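Local coordinates for VP1 (Merkel cell polyomavirus, PDB 4FMH), which forms the pentameric units of the polyomavirus capsid and binds sialylated glycans through a jelly-roll domain, a step required for infection, at residues Thr49-Pro54 with Leu262-Gly267; Ile108-Trp113 with Gly124-Gly129; Thr153-Thr158 with Pro196-Cys201. All coordinates share one frame; numbering follows the deposited sequence.

Interaction 1 (Thr49-Pro54 with Leu262-Gly267); sequences TYDLQP and LFKTSG. With SIA (N-acetyl-alpha-neuraminic acid), chain U.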
loop_
_atom_site.group_PDB
_atom_site.type_symbol
_atom_site.label_atom_id
_atom_site.label_comp_id
_atom_site.label_asym_id
_atom_site.label_seq_id
_atom_site.Cartn_x
_atom_site.Cartn_y
_atom_site.Cartn_z
ATOM N N THR B 49 -4.050 12.327 25.725
ATOM C CA THR B 49 -5.356 12.409 26.355
ATOM C C THR B 49 -5.220 11.789 27.747
ATOM O O THR B 49 -4.134 11.331 28.129
ATOM C CB THR B 49 -6.431 11.608 25.575
ATOM O OG1 THR B 49 -6.075 10.217 25.550
ATOM C CG2 THR B 49 -6.586 12.123 24.152
ATOM N N TYR B 50 -6.315 11.778 28.506
ATOM C CA TYR B 50 -6.421 10.874 29.649
ATOM C C TYR B 50 -6.855 9.500 29.128
ATOM O O TYR B 50 -6.727 9.215 27.933
ATOM C CB TYR B 50 -7.391 11.414 30.717
ATOM C CG TYR B 50 -6.831 12.524 31.591
ATOM C CD1 TYR B 50 -5.515 12.978 31.440
ATOM C CD2 TYR B 50 -7.609 13.091 32.603
ATOM C CE1 TYR B 50 -5.002 13.981 32.256
ATOM C CE2 TYR B 50 -7.108 14.094 33.423
ATOM C CZ TYR B 50 -5.806 14.535 33.243
ATOM O OH TYR B 50 -5.311 15.528 34.056
ATOM N N ASP B 51 -7.371 8.646 30.003
ATOM C CA ASP B 51 -7.737 7.298 29.581
ATOM C C ASP B 51 -9.091 7.268 28.889
ATOM O O ASP B 51 -10.096 7.731 29.432
ATOM C CB ASP B 51 -7.671 6.330 30.767
ATOM C CG ASP B 51 -6.295 6.293 31.401
ATOM O OD1 ASP B 51 -6.213 6.251 32.648
ATOM O OD2 ASP B 51 -5.288 6.323 30.652
ATOM N N LEU B 52 -9.097 6.736 27.674
ATOM C CA LEU B 52 -10.307 6.658 26.868
ATOM C C LEU B 52 -11.044 5.356 27.162
ATOM O O LEU B 52 -10.479 4.267 27.035
ATOM C CB LEU B 52 -9.961 6.772 25.377
ATOM C CG LEU B 52 -9.406 8.135 24.946
ATOM C CD1 LEU B 52 -8.509 7.992 23.724
ATOM C CD2 LEU B 52 -10.521 9.146 24.691
ATOM N N GLN B 53 -12.304 5.481 27.564
ATOM C CA GLN B 53 -13.119 4.335 27.955
ATOM C C GLN B 53 -14.580 4.555 27.592
ATOM O O GLN B 53 -15.101 5.655 27.788
ATOM C CB GLN B 53 -13.061 4.114 29.473
ATOM C CG GLN B 53 -11.697 3.807 30.067
ATOM C CD GLN B 53 -11.795 3.376 31.517
ATOM O OE1 GLN B 53 -12.089 2.216 31.812
ATOM N NE2 GLN B 53 -11.548 4.311 32.430
ATOM N N PRO B 54 -15.260 3.501 27.117
ATOM C CA PRO B 54 -16.720 3.541 27.048
ATOM C C PRO B 54 -17.295 3.603 28.460
ATOM O O PRO B 54 -16.876 2.835 29.323
ATOM C CB PRO B 54 -17.087 2.194 26.413
ATOM C CG PRO B 54 -15.817 1.618 25.911
ATOM C CD PRO B 54 -14.726 2.183 26.729
ATOM N N LEU B 262 -1.057 5.128 23.542
ATOM C CA LEU B 262 -0.140 4.626 24.549
ATOM C C LEU B 262 -0.897 3.552 25.323
ATOM O O LEU B 262 -1.945 3.826 25.925
ATOM C CB LEU B 262 0.311 5.743 25.489
ATOM C CG LEU B 262 1.332 5.377 26.582
ATOM C CD1 LEU B 262 2.692 4.979 25.994
ATOM C CD2 LEU B 262 1.481 6.514 27.583
ATOM N N PHE B 263 -0.385 2.331 25.274
ATOM C CA PHE B 263 -1.005 1.192 25.947
ATOM C C PHE B 263 -0.398 1.019 27.324
ATOM O O PHE B 263 0.788 0.702 27.445
ATOM C CB PHE B 263 -0.772 -0.081 25.131
ATOM C CG PHE B 263 -1.602 -0.156 23.875
ATOM C CD1 PHE B 263 -1.182 0.464 22.707
ATOM C CD2 PHE B 263 -2.802 -0.849 23.869
ATOM C CE1 PHE B 263 -1.951 0.396 21.537
ATOM C CE2 PHE B 263 -3.583 -0.925 22.705
ATOM C CZ PHE B 263 -3.154 -0.296 21.541
ATOM N N LYS B 264 -1.214 1.227 28.352
ATOM C CA LYS B 264 -0.746 1.169 29.734
ATOM C C LYS B 264 -0.972 -0.224 30.334
ATOM O O LYS B 264 -1.912 -0.919 29.954
ATOM C CB LYS B 264 -1.451 2.239 30.576
ATOM C CG LYS B 264 -1.301 3.653 30.018
ATOM C CD LYS B 264 -2.125 4.652 30.813
ATOM C CE LYS B 264 -1.891 6.069 30.301
ATOM N NZ LYS B 264 -2.828 7.048 30.922
ATOM N N THR B 265 -0.100 -0.613 31.266
ATOM C CA THR B 265 -0.122 -1.938 31.900
ATOM C C THR B 265 -1.521 -2.429 32.299
ATOM O O THR B 265 -1.871 -3.576 32.048
ATOM C CB THR B 265 0.809 -1.971 33.148
ATOM O OG1 THR B 265 2.093 -1.441 32.802
ATOM C CG2 THR B 265 0.986 -3.406 33.686
ATOM N N SER B 266 -2.308 -1.549 32.916
ATOM C CA SER B 266 -3.633 -1.892 33.434
ATOM C C SER B 266 -4.655 -2.236 32.345
ATOM O O SER B 266 -5.692 -2.838 32.638
ATOM C CB SER B 266 -4.172 -0.715 34.237
ATOM O OG SER B 266 -4.278 0.407 33.380
ATOM N N GLY B 267 -4.367 -1.840 31.104
ATOM C CA GLY B 267 -5.313 -1.977 30.004
ATOM C C GLY B 267 -5.808 -0.627 29.511
ATOM O O GLY B 267 -6.342 -0.521 28.409
HETATM C C1 SIA U . -4.041 3.106 35.461
HETATM C C2 SIA U . -3.220 4.123 36.257
HETATM C C3 SIA U . -2.188 4.782 35.323
HETATM C C4 SIA U . -2.775 5.827 34.368
HETATM C C5 SIA U . -3.659 6.828 35.109
HETATM C C6 SIA U . -4.687 6.131 36.009
HETATM C C7 SIA U . -5.433 7.170 36.867
HETATM C C8 SIA U . -6.740 6.663 37.495
HETATM C C9 SIA U . -6.529 5.734 38.687
HETATM C C10 SIA U . -4.090 9.019 34.084
HETATM C C11 SIA U . -4.819 9.750 33.001
HETATM N N5 SIA U . -4.291 7.697 34.128
HETATM O O1A SIA U . -3.499 2.502 34.503
HETATM O O1B SIA U . -5.233 2.878 35.782
HETATM O O4 SIA U . -1.727 6.553 33.697
HETATM O O6 SIA U . -4.062 5.139 36.851
HETATM O O7 SIA U . -4.553 7.693 37.871
HETATM O O8 SIA U . -7.544 7.772 37.930
HETATM O O9 SIA U . -6.674 4.387 38.232
HETATM O O10 SIA U . -3.367 9.609 34.871
HETATM O O HOH W 1 -2.922 9.727 29.964
#
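Asp51 and Lys264 turn their side chains into the gap between two loops by the same first torsion: in each, CG stands anti to the carbonyl carbon and beside the backbone N (chi1 -58° and -55°). Beyond CG the lysine runs fully extended, and this reach lets two backbones whose nearest CA atoms, those of Asp51 and Lys264, are 9.3 Å apart be joined by a salt bridge. Lys264 NZ lies 2.6 Å from Asp51 OD2, approaching on the syn side of the carboxylate and 16° out of its plane. The ammonium has further partners: a water that also donates to Thr49 O, and O4 of the bound sialic acid, 3.0 Å from Lys264 NZ.

The principle at work is division of labour within one carboxylate. While OD2 is engaged by the lysine, Asp51 OD1 accepts from the sugar's N5 at 2.8 Å with an N-H...O angle of 163°, so the salt bridge should fix the rotation of the group that reads the N-acetyl function. The methyl C11 of that function packs obliquely against the Tyr50 ring, 3.7 Å from CD1. At the other end of the sugar, Ser266 OG donates to carboxylate oxygen O1A over 2.5 Å.

Trp45 makes a cation-pi contact with Lys264, and Lys268 NZ also bonds the sugar, whose site is a receptor pocket of the capsid surface. The loop 49-54 follows strand 11-28 and bonds to strand 269-287 through Thr49 and Leu52, while Lys264-Gly267 forms the type I turn between strands 250-263 and 269-287.

Interaction 2 (Ile108-Trp113 with Gly124-Gly129); sequences INVHYW and GIPVSG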
loop_
_atom_site.group_PDB
_atom_site.type_symbol
_atom_site.label_atom_id
_atom_site.label_comp_id
_atom_site.label_asym_id
_atom_site.label_seq_id
_atom_site.Cartn_x
_atom_site.Cartn_y
_atom_site.Cartn_z
ATOM N N ILE B 108 9.828 4.988 18.534
ATOM C CA ILE B 108 10.508 3.684 18.664
ATOM C C ILE B 108 10.653 3.246 20.131
ATOM O O ILE B 108 11.058 2.117 20.404
ATOM C CB ILE B 108 11.895 3.616 17.971
ATOM C CG1 ILE B 108 12.946 4.402 18.757
ATOM C CG2 ILE B 108 11.811 4.051 16.498
ATOM C CD1 ILE B 108 14.372 3.850 18.573
ATOM N N ASN B 109 10.335 4.148 21.060
ATOM C CA ASN B 109 10.385 3.841 22.489
ATOM C C ASN B 109 9.361 2.758 22.855
ATOM O O ASN B 109 8.155 2.994 22.813
ATOM C CB ASN B 109 10.170 5.118 23.320
ATOM C CG ASN B 109 10.317 4.882 24.818
ATOM O OD1 ASN B 109 10.172 3.756 25.312
ATOM N ND2 ASN B 109 10.601 5.951 25.552
ATOM N N VAL B 110 9.850 1.565 23.189
ATOM C CA VAL B 110 8.975 0.451 23.592
ATOM C C VAL B 110 9.226 0.036 25.043
ATOM O O VAL B 110 9.024 -1.117 25.421
ATOM C CB VAL B 110 9.087 -0.770 22.637
ATOM C CG1 VAL B 110 8.493 -0.436 21.242
ATOM C CG2 VAL B 110 10.541 -1.272 22.540
ATOM N N HIS B 111 9.644 1.001 25.854
ATOM C CA HIS B 111 10.034 0.738 27.235
ATOM C C HIS B 111 9.560 1.850 28.169
ATOM O O HIS B 111 10.210 2.145 29.179
ATOM C CB HIS B 111 11.551 0.533 27.341
ATOM C CG HIS B 111 12.345 1.652 26.753
ATOM N ND1 HIS B 111 12.634 2.805 27.454
ATOM C CD2 HIS B 111 12.876 1.819 25.518
ATOM C CE1 HIS B 111 13.323 3.625 26.680
ATOM N NE2 HIS B 111 13.479 3.053 25.499
ATOM N N TYR B 112 8.414 2.448 27.837
ATOM C CA TYR B 112 7.718 3.340 28.764
ATOM C C TYR B 112 7.459 2.541 30.045
ATOM O O TYR B 112 7.052 1.387 29.975
ATOM C CB TYR B 112 6.413 3.854 28.143
ATOM C CG TYR B 112 5.477 4.491 29.140
ATOM C CD1 TYR B 112 5.864 5.624 29.867
ATOM C CD2 TYR B 112 4.216 3.958 29.374
ATOM C CE1 TYR B 112 5.010 6.204 30.800
ATOM C CE2 TYR B 112 3.354 4.538 30.297
ATOM C CZ TYR B 112 3.761 5.654 31.012
ATOM O OH TYR B 112 2.915 6.227 31.930
ATOM N N TRP B 113 7.719 3.135 31.208
ATOM C CA TRP B 113 7.760 2.345 32.444
ATOM C C TRP B 113 6.468 1.587 32.718
ATOM O O TRP B 113 6.505 0.475 33.258
ATOM C CB TRP B 113 8.191 3.189 33.663
ATOM C CG TRP B 113 7.178 4.183 34.157
ATOM C CD1 TRP B 113 7.121 5.509 33.848
ATOM C CD2 TRP B 113 6.091 3.935 35.065
ATOM N NE1 TRP B 113 6.065 6.105 34.499
ATOM C CE2 TRP B 113 5.417 5.165 35.255
ATOM C CE3 TRP B 113 5.622 2.794 35.736
ATOM C CZ2 TRP B 113 4.287 5.289 36.082
ATOM C CZ3 TRP B 113 4.496 2.918 36.569
ATOM C CH2 TRP B 113 3.844 4.160 36.730
ATOM N N GLY B 124 7.175 -3.292 25.361
ATOM C CA GLY B 124 5.883 -2.616 25.351
ATOM C C GLY B 124 5.246 -2.631 23.978
ATOM O O GLY B 124 5.945 -2.691 22.962
ATOM N N ILE B 125 3.915 -2.601 23.942
ATOM C CA ILE B 125 3.188 -2.383 22.695
ATOM C C ILE B 125 3.506 -0.956 22.243
ATOM O O ILE B 125 3.222 -0.004 22.976
ATOM C CB ILE B 125 1.652 -2.550 22.862
ATOM C CG1 ILE B 125 1.315 -3.970 23.340
ATOM C CG2 ILE B 125 0.922 -2.220 21.541
ATOM C CD1 ILE B 125 -0.086 -4.130 23.910
ATOM N N PRO B 126 4.115 -0.807 21.050
ATOM C CA PRO B 126 4.460 0.529 20.577
ATOM C C PRO B 126 3.223 1.371 20.299
ATOM O O PRO B 126 2.138 0.827 20.058
ATOM C CB PRO B 126 5.236 0.269 19.277
ATOM C CG PRO B 126 4.886 -1.100 18.867
ATOM C CD PRO B 126 4.473 -1.861 20.078
ATOM N N VAL B 127 3.393 2.689 20.352
ATOM C CA VAL B 127 2.352 3.635 19.960
ATOM C C VAL B 127 1.812 3.247 18.573
ATOM O O VAL B 127 2.552 3.230 17.582
ATOM C CB VAL B 127 2.868 5.094 20.017
ATOM C CG1 VAL B 127 1.802 6.063 19.527
ATOM C CG2 VAL B 127 3.281 5.452 21.462
ATOM N N SER B 128 0.519 2.956 18.515
ATOM C CA SER B 128 -0.105 2.401 17.314
ATOM C C SER B 128 -1.620 2.495 17.418
ATOM O O SER B 128 -2.163 2.833 18.472
ATOM C CB SER B 128 0.320 0.940 17.116
ATOM O OG SER B 128 0.082 0.178 18.283
ATOM N N GLY B 129 -2.303 2.201 16.318
ATOM C CA GLY B 129 -3.759 2.265 16.292
ATOM C C GLY B 129 -4.272 3.490 15.560
ATOM O O GLY B 129 -3.808 3.804 14.460
HETATM O O HOH W 2 6.224 3.527 20.788
#
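Val110 and Gly124 join the two ends of an excursion within the long loop that links strands 89-101 and 131-138 of the jelly roll, and an Asx turn shapes the first of those ends. It is a worked example of how segments without regular secondary structure can be held by one direct backbone bond and one water bridge.

Hydrogen bonds come first. Gly124 N donates to Val110 O at 2.9 Å, with an N-H...O angle of 152° and the donor tilted 25° from the carbonyl plane. A single water extends the backbone link, donating to Asn109 O and accepting from Val127 N. Within 108-113, Asn109 has its CG anti to the backbone N (chi1 -176°), which carries OD1 forward along the chain to accept from His111 N at 2.9 Å, nearly along the C=O axis; this is the Asx turn. The same OD1 also lies over the centre of the His111 ring, 3.2 Å above its plane. Farther along the second segment, Ser128 OG donates to Pro126 O.

Apolar contact is modest but buried. The side chains of Val110 and Pro126 run alongside each other, and CB and CG1 of Val110 also come near Gly124 O.

Contacts with another subunit place the loop at the pentamer interface: the ring nitrogens of His111 bond to Asp60 (at ND1) and Glu198 (at NE2) of a neighbouring subunit, while Pro126 packs on Gly219 of that same subunit. Between the two segments themselves, the apolar approach is made by the methyl CG1 of Val110, which sits 3.9 Å from Pro126 CB.

Interaction 3 (Thr153-Thr158 with Pro196-Cys201); sequences TQYPKT and PIEVWC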
loop_
_atom_site.group_PDB
_atom_site.type_symbol
_atom_site.label_atom_id
_atom_site.label_comp_id
_atom_site.label_asym_id
_atom_site.label_seq_id
_atom_site.Cartn_x
_atom_site.Cartn_y
_atom_site.Cartn_z
ATOM N N THR B 153 -24.180 12.373 22.769
ATOM C CA THR B 153 -22.981 12.724 23.525
ATOM C C THR B 153 -23.137 14.117 24.159
ATOM O O THR B 153 -23.563 15.074 23.494
ATOM C CB THR B 153 -21.713 12.700 22.634
ATOM O OG1 THR B 153 -21.640 11.456 21.913
ATOM C CG2 THR B 153 -20.457 12.861 23.477
ATOM N N GLN B 154 -22.807 14.213 25.443
ATOM C CA GLN B 154 -22.918 15.476 26.176
ATOM C C GLN B 154 -21.534 16.053 26.386
ATOM O O GLN B 154 -20.845 15.713 27.351
ATOM C CB GLN B 154 -23.643 15.275 27.514
ATOM C CG GLN B 154 -25.003 14.611 27.372
ATOM C CD GLN B 154 -25.865 14.713 28.624
ATOM O OE1 GLN B 154 -25.362 14.902 29.735
ATOM N NE2 GLN B 154 -27.175 14.577 28.444
ATOM N N TYR B 155 -21.114 16.900 25.451
ATOM C CA TYR B 155 -19.798 17.521 25.518
ATOM C C TYR B 155 -19.796 18.589 26.615
ATOM O O TYR B 155 -20.846 19.159 26.907
ATOM C CB TYR B 155 -19.407 18.106 24.155
ATOM C CG TYR B 155 -19.179 17.033 23.107
ATOM C CD1 TYR B 155 -17.976 16.327 23.055
ATOM C CD2 TYR B 155 -20.176 16.710 22.182
ATOM C CE1 TYR B 155 -17.764 15.319 22.101
ATOM C CE2 TYR B 155 -19.974 15.711 21.216
ATOM C CZ TYR B 155 -18.770 15.021 21.186
ATOM O OH TYR B 155 -18.573 14.028 20.242
ATOM N N PRO B 156 -18.632 18.839 27.243
ATOM C CA PRO B 156 -18.591 19.872 28.283
ATOM C C PRO B 156 -19.012 21.210 27.698
ATOM O O PRO B 156 -18.616 21.545 26.573
ATOM C CB PRO B 156 -17.117 19.908 28.697
ATOM C CG PRO B 156 -16.553 18.592 28.241
ATOM C CD PRO B 156 -17.302 18.251 26.999
ATOM N N LYS B 157 -19.835 21.939 28.446
ATOM C CA LYS B 157 -20.376 23.218 28.001
ATOM C C LYS B 157 -19.274 24.252 27.800
ATOM O O LYS B 157 -18.381 24.393 28.640
ATOM C CB LYS B 157 -21.413 23.741 29.001
ATOM C CG LYS B 157 -22.788 23.074 28.905
ATOM C CD LYS B 157 -22.928 21.900 29.874
ATOM C CE LYS B 157 -24.296 21.224 29.755
ATOM N NZ LYS B 157 -25.418 22.144 30.106
ATOM N N THR B 158 -19.340 24.964 26.678
ATOM C CA THR B 158 -18.382 26.030 26.360
ATOM C C THR B 158 -18.372 27.104 27.458
ATOM O O THR B 158 -17.316 27.593 27.846
ATOM C CB THR B 158 -18.682 26.654 24.972
ATOM O OG1 THR B 158 -18.706 25.618 23.984
ATOM C CG2 THR B 158 -17.634 27.687 24.580
ATOM N N PRO B 196 -12.928 20.198 18.881
ATOM C CA PRO B 196 -12.580 18.770 18.905
ATOM C C PRO B 196 -12.613 18.132 17.522
ATOM O O PRO B 196 -13.529 18.368 16.729
ATOM C CB PRO B 196 -13.653 18.146 19.807
ATOM C CG PRO B 196 -14.161 19.301 20.661
ATOM C CD PRO B 196 -14.107 20.490 19.717
ATOM N N ILE B 197 -11.596 17.324 17.257
ATOM C CA ILE B 197 -11.482 16.578 16.022
ATOM C C ILE B 197 -12.683 15.644 15.795
ATOM O O ILE B 197 -13.185 15.542 14.667
ATOM C CB ILE B 197 -10.145 15.813 15.996
ATOM C CG1 ILE B 197 -8.976 16.816 15.977
ATOM C CG2 ILE B 197 -10.079 14.827 14.814
ATOM C CD1 ILE B 197 -7.636 16.224 16.444
ATOM N N GLU B 198 -13.162 14.991 16.860
ATOM C CA GLU B 198 -14.276 14.042 16.730
ATOM C C GLU B 198 -15.620 14.732 16.455
ATOM O O GLU B 198 -16.629 14.071 16.194
ATOM C CB GLU B 198 -14.375 13.122 17.958
ATOM C CG GLU B 198 -15.056 13.758 19.187
ATOM C CD GLU B 198 -15.321 12.733 20.290
ATOM O OE1 GLU B 198 -14.396 11.961 20.615
ATOM O OE2 GLU B 198 -16.449 12.701 20.831
ATOM N N VAL B 199 -15.628 16.060 16.509
ATOM C CA VAL B 199 -16.843 16.819 16.244
ATOM C C VAL B 199 -16.789 17.542 14.892
ATOM O O VAL B 199 -17.810 17.665 14.215
ATOM C CB VAL B 199 -17.120 17.858 17.357
ATOM C CG1 VAL B 199 -18.337 18.708 17.005
ATOM C CG2 VAL B 199 -17.314 17.171 18.703
ATOM N N TRP B 200 -15.601 18.021 14.523
ATOM C CA TRP B 200 -15.439 18.960 13.401
ATOM C C TRP B 200 -14.503 18.432 12.325
ATOM O O TRP B 200 -13.421 17.908 12.624
ATOM C CB TRP B 200 -14.875 20.292 13.899
ATOM C CG TRP B 200 -15.712 20.995 14.922
ATOM C CD1 TRP B 200 -15.457 21.098 16.256
ATOM C CD2 TRP B 200 -16.939 21.701 14.691
ATOM N NE1 TRP B 200 -16.452 21.815 16.876
ATOM C CE2 TRP B 200 -17.369 22.206 15.938
ATOM C CE3 TRP B 200 -17.711 21.960 13.549
ATOM C CZ2 TRP B 200 -18.544 22.961 16.081
ATOM C CZ3 TRP B 200 -18.883 22.701 13.692
ATOM C CH2 TRP B 200 -19.287 23.188 14.953
ATOM N N CYS B 201 -14.915 18.593 11.071
ATOM C CA CYS B 201 -14.082 18.247 9.931
ATOM C C CYS B 201 -14.049 19.444 8.979
ATOM O O CYS B 201 -14.913 20.320 9.077
ATOM C CB CYS B 201 -14.633 17.002 9.233
ATOM S SG CYS B 201 -16.267 17.212 8.474
#
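Tyr155 meets Glu198 and Val199 in a buried contact, part polar and part apolar, that ties the loop between strand 142-146 and helix 166-170 to the turn leading into strand 200-202. A buried phenol has both a hydroxyl and a ring to accommodate, and adjacent residues serve them here.

The hydroxyl donates to the acid: Tyr155 OH is 2.6 Å from Glu198 OE2, which accepts on its anti lone pair, the one facing away from OE1. Ring and carboxylate planes stand 83° apart, and the acid comes to the edge of the ring near its plane, bringing OE2 also to 3.2 Å from Tyr155 CE1. Glu198 CG is tucked between its own backbone N and carbonyl carbon (chi1 79°), and the chain beyond it extends toward the phenol.

The ring itself is sandwiched. Over one face sits Val199 CG2 in a CH-pi contact, 4.0 Å from the Tyr155 ring centroid and 26° off the normal, with CZ as its nearest ring atom at 3.6 Å. Over the opposite face lies Thr153 CG2 of the tyrosine's own segment, 3.5 Å above the ring plane.

Pro196 O closes the turn, accepting from both Val199 N and Trp200 N, at 3.1 and 3.0 Å. Val199 also touches Ile166 of helix 166-170. The second oxygen, Glu198 OE1, accepts from His111 NE2 of a neighbouring subunit, so one carboxylate joins Tyr155 of its own chain to a histidine of the next, at a subunit interface of the jelly-roll VP1 pentamer.

How the interactions relate
The three contacts all involve loops and strand ends of one jelly-roll coat domain. Interactions 1 and 2 lie closest, their centres 13 Å apart, and they touch: Phe263, at the end of strand 250-263, packs on Ile125, and Leu262 on Tyr112. Interaction 3 lies about 20 Å from interaction 1 and 28 Å from interaction 2, centre to centre, beside the small sheet that includes strand 200-202. Along the chain, interaction 1 encloses the other two, with interaction 2 closing before interaction 3 opens. All three reach neighbouring subunits: 108-113 of one copy meets 196-201 of another, and the segments of interaction 1, which hold glycan-pocket residues, also touch an adjoining subunit of the pentamer.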